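Side-chain contacts in recombination protein uvsY (Enterobacteria phage T4, PDB 4ZWS), which promotes the assembly of UvsX recombinase filaments on single-stranded DNA and helps UvsX displace bound gp32 during recombination-dependent viral DNA synthesis: residues 32-35 / 36-40; 125-128 / 129-133. One frame throughout, in Å; residues are numbered along the deposited sequence.

Interaction 1: 32-35 / 36-40; sequences YSKW and LNKHS
Backbone hydrogen bonds between residues four apart tie 32-35 to 36-40, from L36 N to Y32 O (2.7 Å), N37 N to S33 O, K38 N to K34 O and H39 N to W35 O (3.1 Å), the ladder of an α-helix. On it K34 and K38 run side by side in the same direction, their NZ atoms 4.4 Å apart. Both ammonium groups form salt bridges with E9, which probably offsets their charge, and K34 forms another with D13, which also accepts a hydrogen bond from W35 NE1. K38 CD lies over one face of the W35 indole, toward the rim, 3.7 Å from the centroid of the six-membered ring in a CH-pi contact. K38 is extended until chi4 (57°), where its one bend leaves NZ 5.0 Å from the same centroid, nearly on the ring normal; any cation-pi attraction is weak. Farther round the helix, Y32 CE1 meets L36 CD2 at 4.4 Å. The whole segment lies on helix 21-64, with W35 packed between helix 3-14 and helix 91-135, while Y32, L36 and H39 meet F133 or G136 of the second subunit.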
loop_
_atom_site.group_PDB
_atom_site.type_symbol
_atom_site.label_atom_id
_atom_site.label_comp_id
_atom_site.label_asym_id
_atom_site.label_seq_id
_atom_site.Cartn_x
_atom_site.Cartn_y
_atom_site.Cartn_z
ATOM N N TYR A 32 4.127 23.389 15.160
ATOM C CA TYR A 32 3.551 22.664 14.051
ATOM C C TYR A 32 3.186 23.648 12.954
ATOM O O TYR A 32 3.563 23.486 11.788
ATOM C CB TYR A 32 2.317 21.903 14.503
ATOM C CG TYR A 32 1.834 20.867 13.517
ATOM C CD1 TYR A 32 0.833 21.183 12.610
ATOM C CD2 TYR A 32 2.405 19.598 13.454
ATOM C CE1 TYR A 32 0.388 20.274 11.695
ATOM C CE2 TYR A 32 1.951 18.663 12.537
ATOM C CZ TYR A 32 0.940 19.016 11.657
ATOM O OH TYR A 32 0.460 18.129 10.723
ATOM N N SER A 33 2.516 24.715 13.366
ATOM C CA SER A 33 2.154 25.796 12.468
ATOM C C SER A 33 3.395 26.349 11.731
ATOM O O SER A 33 3.356 26.559 10.517
ATOM C CB SER A 33 1.418 26.873 13.249
ATOM O OG SER A 33 1.270 28.026 12.472
ATOM N N LYS A 34 4.488 26.572 12.466
ATOM C CA LYS A 34 5.719 27.119 11.895
ATOM C C LYS A 34 6.250 26.226 10.777
ATOM O O LYS A 34 6.589 26.699 9.695
ATOM C CB LYS A 34 6.808 27.262 12.950
ATOM C CG LYS A 34 7.949 28.167 12.513
ATOM C CD LYS A 34 9.295 27.531 12.748
ATOM C CE LYS A 34 9.609 27.319 14.193
ATOM N NZ LYS A 34 10.879 26.565 14.308
ATOM N N TRP A 35 6.332 24.929 11.058
ATOM C CA TRP A 35 6.861 23.970 10.094
ATOM C C TRP A 35 5.858 23.695 8.980
ATOM O O TRP A 35 6.242 23.373 7.863
ATOM C CB TRP A 35 7.276 22.673 10.790
ATOM C CG TRP A 35 8.574 22.816 11.532
ATOM C CD1 TRP A 35 8.736 23.141 12.842
ATOM C CD2 TRP A 35 9.892 22.634 10.999
ATOM N NE1 TRP A 35 10.068 23.174 13.162
ATOM C CE2 TRP A 35 10.800 22.865 12.046
ATOM C CE3 TRP A 35 10.390 22.295 9.741
ATOM C CZ2 TRP A 35 12.178 22.772 11.873
ATOM C CZ3 TRP A 35 11.764 22.203 9.571
ATOM C CH2 TRP A 35 12.638 22.441 10.632
ATOM N N LEU A 36 4.574 23.852 9.271
ATOM C CA LEU A 36 3.579 23.734 8.227
ATOM C C LEU A 36 3.807 24.822 7.190
ATOM O O LEU A 36 3.721 24.560 5.989
ATOM C CB LEU A 36 2.177 23.814 8.818
ATOM C CG LEU A 36 1.022 23.468 7.887
ATOM C CD1 LEU A 36 1.237 22.118 7.224
ATOM C CD2 LEU A 36 -0.244 23.444 8.704
ATOM N N ASN A 37 4.172 26.016 7.651
ATOM C CA ASN A 37 4.510 27.131 6.759
ATOM C C ASN A 37 5.776 26.927 5.946
ATOM O O ASN A 37 5.808 27.282 4.772
ATOM C CB ASN A 37 4.610 28.424 7.551
ATOM C CG ASN A 37 3.269 28.888 8.021
ATOM O OD1 ASN A 37 2.249 28.433 7.501
ATOM N ND2 ASN A 37 3.245 29.749 9.038
ATOM N N LYS A 38 6.817 26.378 6.565
ATOM C CA LYS A 38 8.031 26.048 5.829
ATOM C C LYS A 38 7.657 25.148 4.658
ATOM O O LYS A 38 7.979 25.445 3.513
ATOM C CB LYS A 38 9.053 25.351 6.722
ATOM C CG LYS A 38 9.793 26.262 7.666
ATOM C CD LYS A 38 10.709 25.459 8.576
ATOM C CE LYS A 38 11.797 26.316 9.206
ATOM N NZ LYS A 38 11.270 27.472 9.983
ATOM N N HIS A 39 6.930 24.079 4.969
ATOM C CA HIS A 39 6.489 23.061 4.015
ATOM C C HIS A 39 5.707 23.705 2.873
ATOM O O HIS A 39 5.936 23.435 1.700
ATOM C CB HIS A 39 5.654 22.022 4.770
ATOM C CG HIS A 39 5.224 20.842 3.956
ATOM N ND1 HIS A 39 4.076 20.835 3.194
ATOM C CD2 HIS A 39 5.767 19.607 3.823
ATOM C CE1 HIS A 39 3.941 19.658 2.613
ATOM N NE2 HIS A 39 4.954 18.893 2.978
ATOM N N SER A 40 4.815 24.606 3.238
ATOM C CA SER A 40 3.968 25.301 2.290
ATOM C C SER A 40 4.828 26.160 1.354
ATOM O O SER A 40 4.590 26.209 0.144
ATOM C CB SER A 40 2.952 26.141 3.046
ATOM O OG SER A 40 1.973 26.637 2.178
#

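Interaction 2: 125-128 / 129-133; sequences KHIQ and DMRAF
A salt bridge between K125 and D129, four residues apart, marks this local contact near the C-terminal end of the long helix 91-135. K125 NZ reaches D129 OD1 at 3.2 Å, and the hydrogen bond within the ion pair is weak. The lysine gets there because its CG is anti to the backbone N (chi1 179°) and the chain then bends at chi2 (53°), which turns the otherwise extended arm toward the next turn. The two side chains cross at a slant, with K125 CE also close to the carboxylate. This is the classic i to i+4 pairing of opposite charges on an α-helix, over a regular backbone: D129 N bonds to K125 O, M130 N to H126 O, R131 N to I127 O, and A132 N to Q128 O at 2.9 Å. Helix 91-135 belongs to the α-barrel of a homo-heptamer, and this end packs against the third subunit. I127 and R131 lie alongside each other, pointing the same way, with I127 CG2 4.1 Å from R131 NE. That nitrogen is hydrogen-bonded to Q22 of the third subunit, while NH1 makes a weak hydrogen bond to the backbone of S18 in the same chain. M130 CE approaches H126 CB at 4.2 Å, and M130 also packs on Q128 of the third subunit, while I127 touches L21 of its own chain.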
loop_
_atom_site.group_PDB
_atom_site.type_symbol
_atom_site.label_atom_id
_atom_site.label_comp_id
_atom_site.label_asym_id
_atom_site.label_seq_id
_atom_site.Cartn_x
_atom_site.Cartn_y
_atom_site.Cartn_z
ATOM N N LYS A 125 1.983 15.248 26.746
ATOM C CA LYS A 125 0.769 14.795 27.424
ATOM C C LYS A 125 1.052 13.563 28.276
ATOM O O LYS A 125 0.583 13.458 29.402
ATOM C CB LYS A 125 -0.338 14.486 26.413
ATOM C CG LYS A 125 -1.636 13.987 27.025
ATOM C CD LYS A 125 -2.108 14.955 28.094
ATOM C CE LYS A 125 -3.309 14.438 28.878
ATOM N NZ LYS A 125 -3.577 15.302 30.069
ATOM N N HIS A 126 1.809 12.626 27.721
ATOM C CA HIS A 126 2.141 11.392 28.417
ATOM C C HIS A 126 2.904 11.698 29.707
ATOM O O HIS A 126 2.619 11.125 30.758
ATOM C CB HIS A 126 2.967 10.476 27.505
ATOM C CG HIS A 126 2.227 10.006 26.283
ATOM N ND1 HIS A 126 2.865 9.453 25.188
ATOM C CD2 HIS A 126 0.905 10.008 25.984
ATOM C CE1 HIS A 126 1.969 9.136 24.270
ATOM N NE2 HIS A 126 0.773 9.463 24.727
ATOM N N ILE A 127 3.851 12.626 29.620
ATOM C CA ILE A 127 4.671 13.024 30.759
ATOM C C ILE A 127 3.818 13.676 31.857
ATOM O O ILE A 127 4.041 13.437 33.045
ATOM C CB ILE A 127 5.805 13.960 30.317
ATOM C CG1 ILE A 127 6.762 13.204 29.388
ATOM C CG2 ILE A 127 6.546 14.519 31.521
ATOM C CD1 ILE A 127 7.741 14.083 28.634
ATOM N N GLN A 128 2.846 14.496 31.460
ATOM C CA GLN A 128 1.930 15.122 32.414
ATOM C C GLN A 128 1.091 14.070 33.142
ATOM O O GLN A 128 0.915 14.135 34.359
ATOM C CB GLN A 128 1.012 16.112 31.704
ATOM C CG GLN A 128 1.737 17.351 31.232
ATOM C CD GLN A 128 0.938 18.204 30.267
ATOM O OE1 GLN A 128 0.245 17.694 29.388
ATOM N NE2 GLN A 128 1.045 19.518 30.418
ATOM N N ASP A 129 0.567 13.113 32.385
ATOM C CA ASP A 129 -0.194 11.999 32.941
ATOM C C ASP A 129 0.630 11.196 33.945
ATOM O O ASP A 129 0.113 10.780 34.990
ATOM C CB ASP A 129 -0.702 11.088 31.822
ATOM C CG ASP A 129 -1.830 11.722 31.030
ATOM O OD1 ASP A 129 -2.372 12.753 31.485
ATOM O OD2 ASP A 129 -2.178 11.195 29.955
ATOM N N MET A 130 1.910 10.997 33.630
ATOM C CA MET A 130 2.813 10.262 34.510
ATOM C C MET A 130 3.031 11.034 35.810
ATOM O O MET A 130 3.019 10.459 36.904
ATOM C CB MET A 130 4.169 10.023 33.824
ATOM C CG MET A 130 4.139 9.135 32.576
ATOM S SD MET A 130 5.737 9.042 31.709
ATOM C CE MET A 130 5.264 8.261 30.163
ATOM N N ARG A 131 3.212 12.343 35.685
ATOM C CA ARG A 131 3.388 13.189 36.850
ATOM C C ARG A 131 2.156 13.200 37.743
ATOM O O ARG A 131 2.278 13.150 38.969
ATOM C CB ARG A 131 3.803 14.599 36.450
ATOM C CG ARG A 131 5.219 14.597 35.947
ATOM C CD ARG A 131 5.736 15.965 35.691
ATOM N NE ARG A 131 7.132 15.898 35.291
ATOM C CZ ARG A 131 7.917 16.958 35.157
ATOM N NH1 ARG A 131 7.476 18.162 35.488
ATOM N NH2 ARG A 131 9.174 16.796 34.780
ATOM N N ALA A 132 0.984 13.331 37.130
ATOM C CA ALA A 132 -0.272 13.275 37.858
ATOM C C ALA A 132 -0.367 11.914 38.547
ATOM O O ALA A 132 -0.786 11.822 39.704
ATOM C CB ALA A 132 -1.447 13.502 36.934
ATOM N N PHE A 133 0.018 10.855 37.836
ATOM C CA PHE A 133 -0.040 9.517 38.416
ATOM C C PHE A 133 0.852 9.376 39.647
ATOM O O PHE A 133 0.383 8.930 40.690
ATOM C CB PHE A 133 0.339 8.470 37.362
ATOM C CG PHE A 133 0.509 7.081 37.908
ATOM C CD1 PHE A 133 -0.587 6.344 38.343
ATOM C CD2 PHE A 133 1.767 6.486 37.933
ATOM C CE1 PHE A 133 -0.424 5.054 38.844
ATOM C CE2 PHE A 133 1.938 5.196 38.420
ATOM C CZ PHE A 133 0.840 4.479 38.873
#

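Interactions 1 and 2 are short segments of two different long helices, 21-64 and 91-135, with centres 28 Å apart and nearest atoms about 14 Å apart, so they do not touch within one chain. Both join side chains three or four residues apart, but 32-40 sets two lysines together with acidic partners on helix 3-14, whereas 125-133 has a lysine-aspartate salt bridge within the helix itself. The centre of interaction 1 lies about 11 Å from the centre of the chain, that of interaction 2 about 35 Å. The heptamer brings the two regions together: F133 of the second subunit, the counterpart of the residue that closes interaction 2, stacks edge-to-face (T-shaped) with H39 of interaction 1.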